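Hypothetical protein aq_1665 (Aquifex aeolicus, PDB 1XM7) is of uncharacterised function but belongs to the calcineurin-like phosphoesterases and is therefore probably a hydrolase. Local coordinates at residues Thr46-Gly51 and Ile109-Tyr114. Residues are numbered along the deposited sequence; the frame is centred on the assembly and turned at random.
Sequences TLYHLG and ILLSHY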
loop_
_atom_site.group_PDB
_atom_site.type_symbol
_atom_site.label_atom_id
_atom_site.label_comp_id
_atom_site.label_asym_id
_atom_site.label_seq_id
_atom_site.Cartn_x
_atom_site.Cartn_y
_atom_site.Cartn_z
ATOM N N THR A 46 4.956 6.990 10.844
ATOM C CA THR A 46 5.312 7.030 9.430
ATOM C C THR A 46 4.392 6.078 8.692
ATOM O O THR A 46 4.298 4.897 9.037
ATOM C CB THR A 46 6.774 6.598 9.177
ATOM O OG1 THR A 46 7.658 7.498 9.861
ATOM C CG2 THR A 46 7.088 6.626 7.674
ATOM N N LEU A 47 3.713 6.606 7.677
ATOM C CA LEU A 47 2.779 5.833 6.865
ATOM C C LEU A 47 3.330 5.522 5.480
ATOM O O LEU A 47 3.730 6.419 4.733
ATOM C CB LEU A 47 1.462 6.601 6.723
ATOM C CG LEU A 47 0.373 6.048 5.795
ATOM C CD1 LEU A 47 -0.142 4.707 6.304
ATOM C CD2 LEU A 47 -0.766 7.052 5.720
ATOM N N TYR A 48 3.355 4.241 5.142
ATOM C CA TYR A 48 3.825 3.816 3.830
ATOM C C TYR A 48 2.636 3.500 2.916
ATOM O O TYR A 48 1.791 2.660 3.242
ATOM C CB TYR A 48 4.721 2.569 3.945
ATOM C CG TYR A 48 6.056 2.821 4.620
ATOM C CD1 TYR A 48 6.174 2.811 6.015
ATOM C CD2 TYR A 48 7.189 3.127 3.866
ATOM C CE1 TYR A 48 7.395 3.107 6.640
ATOM C CE2 TYR A 48 8.410 3.425 4.476
ATOM C CZ TYR A 48 8.507 3.414 5.861
ATOM O OH TYR A 48 9.715 3.707 6.457
ATOM N N HIS A 49 2.565 4.197 1.784
ATOM C CA HIS A 49 1.510 3.970 0.804
ATOM C C HIS A 49 2.201 3.186 -0.304
ATOM O O HIS A 49 3.097 3.694 -0.970
ATOM C CB HIS A 49 0.976 5.288 0.259
ATOM C CG HIS A 49 -0.304 5.144 -0.497
ATOM N ND1 HIS A 49 -0.446 4.275 -1.558
ATOM C CD2 HIS A 49 -1.505 5.747 -0.338
ATOM C CE1 HIS A 49 -1.681 4.350 -2.021
ATOM N NE2 HIS A 49 -2.343 5.235 -1.299
ATOM N N LEU A 50 1.789 1.942 -0.501
ATOM C CA LEU A 50 2.447 1.099 -1.487
ATOM C C LEU A 50 1.817 1.005 -2.874
ATOM O O LEU A 50 1.873 -0.044 -3.505
ATOM C CB LEU A 50 2.644 -0.302 -0.886
ATOM C CG LEU A 50 3.200 -0.298 0.556
ATOM C CD1 LEU A 50 3.440 -1.715 1.010
ATOM C CD2 LEU A 50 4.493 0.494 0.642
ATOM N N GLY A 51 1.213 2.087 -3.357
ATOM C CA GLY A 51 0.664 2.034 -4.698
ATOM C C GLY A 51 -0.780 2.399 -4.973
ATOM O O GLY A 51 -1.680 2.069 -4.205
ATOM N N ILE A 109 12.788 -5.746 5.580
ATOM C CA ILE A 109 11.525 -5.659 4.852
ATOM C C ILE A 109 11.536 -4.970 3.482
ATOM O O ILE A 109 11.976 -3.823 3.339
ATOM C CB ILE A 109 10.447 -4.948 5.709
ATOM C CG1 ILE A 109 10.395 -5.562 7.111
ATOM C CG2 ILE A 109 9.082 -5.077 5.034
ATOM C CD1 ILE A 109 9.495 -4.815 8.081
ATOM N N LEU A 110 11.018 -5.687 2.485
ATOM C CA LEU A 110 10.910 -5.178 1.127
ATOM C C LEU A 110 9.514 -4.593 0.982
ATOM O O LEU A 110 8.508 -5.259 1.260
ATOM C CB LEU A 110 11.068 -6.300 0.096
ATOM C CG LEU A 110 11.604 -5.991 -1.312
ATOM C CD1 LEU A 110 10.920 -6.901 -2.304
ATOM C CD2 LEU A 110 11.378 -4.555 -1.701
ATOM N N LEU A 111 9.472 -3.341 0.545
ATOM C CA LEU A 111 8.227 -2.633 0.318
ATOM C C LEU A 111 8.113 -2.409 -1.178
ATOM O O LEU A 111 8.974 -1.771 -1.798
ATOM C CB LEU A 111 8.252 -1.280 1.011
ATOM C CG LEU A 111 8.601 -1.244 2.496
ATOM C CD1 LEU A 111 8.630 0.200 2.936
ATOM C CD2 LEU A 111 7.590 -2.040 3.308
ATOM N N SER A 112 7.052 -2.943 -1.757
ATOM C CA SER A 112 6.820 -2.783 -3.176
ATOM C C SER A 112 5.315 -2.791 -3.415
ATOM O O SER A 112 4.551 -3.226 -2.554
ATOM C CB SER A 112 7.474 -3.924 -3.932
ATOM O OG SER A 112 7.411 -3.686 -5.321
ATOM N N HIS A 113 4.877 -2.288 -4.562
ATOM C CA HIS A 113 3.457 -2.288 -4.864
ATOM C C HIS A 113 3.067 -3.653 -5.402
ATOM O O HIS A 113 1.979 -4.147 -5.143
ATOM C CB HIS A 113 3.135 -1.239 -5.921
ATOM C CG HIS A 113 1.745 -1.345 -6.467
ATOM N ND1 HIS A 113 0.630 -0.973 -5.745
ATOM C CD2 HIS A 113 1.287 -1.815 -7.650
ATOM C CE1 HIS A 113 -0.456 -1.213 -6.460
ATOM N NE2 HIS A 113 -0.085 -1.723 -7.619
ATOM N N TYR A 114 3.979 -4.255 -6.154
ATOM C CA TYR A 114 3.732 -5.541 -6.781
ATOM C C TYR A 114 4.069 -6.705 -5.891
ATOM O O TYR A 114 4.983 -6.626 -5.078
ATOM C CB TYR A 114 4.523 -5.647 -8.092
ATOM C CG TYR A 114 4.284 -4.473 -9.018
ATOM C CD1 TYR A 114 4.907 -3.244 -8.786
ATOM C CD2 TYR A 114 3.374 -4.565 -10.075
ATOM C CE1 TYR A 114 4.628 -2.135 -9.577
ATOM C CE2 TYR A 114 3.086 -3.457 -10.875
ATOM C CZ TYR A 114 3.718 -2.245 -10.618
ATOM O OH TYR A 114 3.443 -1.139 -11.397
#
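His113 grips the chain of 46-51 just beyond the end of its strand: ND1 donates a hydrogen bond to Leu50 O at 2.7 Å. The acceptor lies in the imidazole plane, and the N-H reaches a lone pair in the carbonyl plane, though the bond bends to 140° at the hydrogen. A chi1 of 169° sets CG opposite the backbone N and brings the ring edge to the 50-51 loop, and His113 CA adds a CA-H···O contact to the same oxygen at 3.1 Å. Gly51 fits where bulk cannot: its CA is 3.2 Å from His113 ND1, and a CB would run into that ring and, at these backbone angles, also crowd Leu50 O. With an alanine in place of His113, Leu50 O would lack its ring N-H donor and a gap would probably open beside Gly51. Against this tight polar part stands a looser apolar one; all touching residues are buried, so the contact has no solvent side. Leu111 CD1 comes obliquely to the Tyr48 ring, 3.4 Å from CD2, while Leu50 CD2 stays 4.2 Å from Leu111 CB. Branched, apolar leucines can fill this seam between two sheets, where Ile144 of strand 142-145 touches both. His113 lies beside Asp9, Asp52 and His147, consistent with the metal site that loops following the strands form in the calcineurin-like metallophosphoesterase fold.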